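Local atomic coordinates of ESAT-6-like protein MAB_3113 (PDB entry 4I0X), a protein that is of unknown function but, as a WXG100-family partner of MAB_3112, forms a helical-hairpin heterodimer and is probably secreted as an Esx complex. Residues 19-22 / 23-26. The protein carries 4 engineered substitutions. Numbering follows the deposited sequence.
Sequences VTSR and ARGF. With SO4 (sulfate ion), chain M.
Arg24 doubles back along helix 11-47 and lays one face of its guanidinium over the preceding turn, where NH1 comes 3.5 Å from Ser21 CA and NH2 3.8 Å from Thr20 CG2. The fold-back arises at chi3 (-41°), after CG has left anti to the backbone N. Thr20 O lies on the same face, 4.1 Å above the guanidinium plane and offset toward its rim; the same carbonyl accepts Arg24 N at 2.9 Å, one of four successive i to i+4 bonds that run from Ala23 N to Phe26 N. Arg24 NE forms a salt bridge with Glu80 of helix 52-87. Thr20 OG1 bonds Ile16 O of its own helix and Tyr45 OH of the MAB_3112 chain, while Ala23 packs on Leu76 and Met79 of helix 52-87.

The Arg22 chain is extended from CG to NE and presents the guanidinium edge to a sulfate, probably from the crystallisation liquor. Arg22 NH1 donates to sulfate O1 at 3.0 Å and Arg22 NH2 to sulfate O3 at 2.7 Å, with N-H...O angles near 160° and the sulfur in the guanidinium plane. Arg22 NE donates to Gln18 OE1, which probably limits rotation of the group. The chemistry thus implies one arginine tying the hairpin's two helices together and another offering two N-H groups to an anion in this crystal.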
loop_
_atom_site.group_PDB
_atom_site.type_symbol
_atom_site.label_atom_id
_atom_site.label_comp_id
_atom_site.label_asym_id
_atom_site.label_seq_id
_atom_site.Cartn_x
_atom_site.Cartn_y
_atom_site.Cartn_z
ATOM N N VAL B 19 -15.115 4.809 5.515
ATOM C CA VAL B 19 -14.205 3.706 5.281
ATOM C C VAL B 19 -13.378 4.007 4.033
ATOM O O VAL B 19 -12.176 3.755 3.984
ATOM C CB VAL B 19 -14.973 2.365 5.116
ATOM C CG1 VAL B 19 -14.014 1.253 4.696
ATOM C CG2 VAL B 19 -15.723 2.041 6.380
ATOM N N THR B 20 -14.020 4.590 3.038
ATOM C CA THR B 20 -13.356 4.864 1.773
ATOM C C THR B 20 -12.329 5.929 2.015
ATOM O O THR B 20 -11.233 5.888 1.455
ATOM C CB THR B 20 -14.367 5.340 0.689
ATOM O OG1 THR B 20 -15.454 4.412 0.642
ATOM C CG2 THR B 20 -13.684 5.460 -0.670
ATOM N N SER B 21 -12.685 6.878 2.869
ATOM C CA SER B 21 -11.788 7.956 3.236
ATOM C C SER B 21 -10.535 7.396 3.989
ATOM O O SER B 21 -9.408 7.851 3.756
ATOM C CB SER B 21 -12.550 9.012 4.035
ATOM O OG SER B 21 -11.703 10.016 4.535
ATOM N N ARG B 22 -10.724 6.369 4.814
ATOM C CA ARG B 22 -9.594 5.730 5.505
ATOM C C ARG B 22 -8.684 4.975 4.513
ATOM O O ARG B 22 -7.439 4.992 4.628
ATOM C CB ARG B 22 -10.085 4.788 6.594
ATOM C CG ARG B 22 -10.747 5.489 7.736
ATOM C CD ARG B 22 -11.228 4.496 8.798
ATOM N NE ARG B 22 -11.775 5.249 9.895
ATOM C CZ ARG B 22 -11.819 4.883 11.171
ATOM N NH1 ARG B 22 -11.361 3.719 11.583
ATOM N NH2 ARG B 22 -12.361 5.710 12.034
ATOM N N ALA B 23 -9.305 4.373 3.505
ATOM C CA ALA B 23 -8.567 3.678 2.445
ATOM C C ALA B 23 -7.759 4.667 1.590
ATOM O O ALA B 23 -6.690 4.346 1.115
ATOM C CB ALA B 23 -9.531 2.888 1.548
ATOM N N ARG B 24 -8.297 5.853 1.371
ATOM C CA ARG B 24 -7.583 6.913 0.702
ATOM C C ARG B 24 -6.399 7.462 1.535
ATOM O O ARG B 24 -5.319 7.680 1.030
ATOM C CB ARG B 24 -8.569 8.000 0.328
ATOM C CG ARG B 24 -7.970 9.209 -0.331
ATOM C CD ARG B 24 -9.051 10.274 -0.510
ATOM N NE ARG B 24 -10.298 9.649 -0.932
ATOM C CZ ARG B 24 -11.469 9.734 -0.312
ATOM N NH1 ARG B 24 -11.632 10.465 0.784
ATOM N NH2 ARG B 24 -12.508 9.095 -0.826
ATOM N N GLY B 25 -6.606 7.625 2.823
ATOM C CA GLY B 25 -5.570 8.015 3.743
ATOM C C GLY B 25 -4.472 6.986 3.769
ATOM O O GLY B 25 -3.296 7.326 3.846
ATOM N N PHE B 26 -4.852 5.728 3.684
ATOM C CA PHE B 26 -3.863 4.658 3.678
ATOM C C PHE B 26 -3.041 4.695 2.384
ATOM O O PHE B 26 -1.826 4.639 2.434
ATOM C CB PHE B 26 -4.551 3.315 3.825
ATOM C CG PHE B 26 -3.616 2.166 3.899
ATOM C CD1 PHE B 26 -2.840 1.960 5.020
ATOM C CD2 PHE B 26 -3.526 1.279 2.862
ATOM C CE1 PHE B 26 -1.974 0.872 5.090
ATOM C CE2 PHE B 26 -2.664 0.176 2.933
ATOM C CZ PHE B 26 -1.899 -0.016 4.058
HETATM S S SO4 M . -11.903 3.651 15.105
HETATM O O1 SO4 M . -10.840 2.898 14.452
HETATM O O2 SO4 M . -11.655 3.698 16.541
HETATM O O3 SO4 M . -11.911 5.005 14.587
HETATM O O4 SO4 M . -13.244 3.054 14.884
#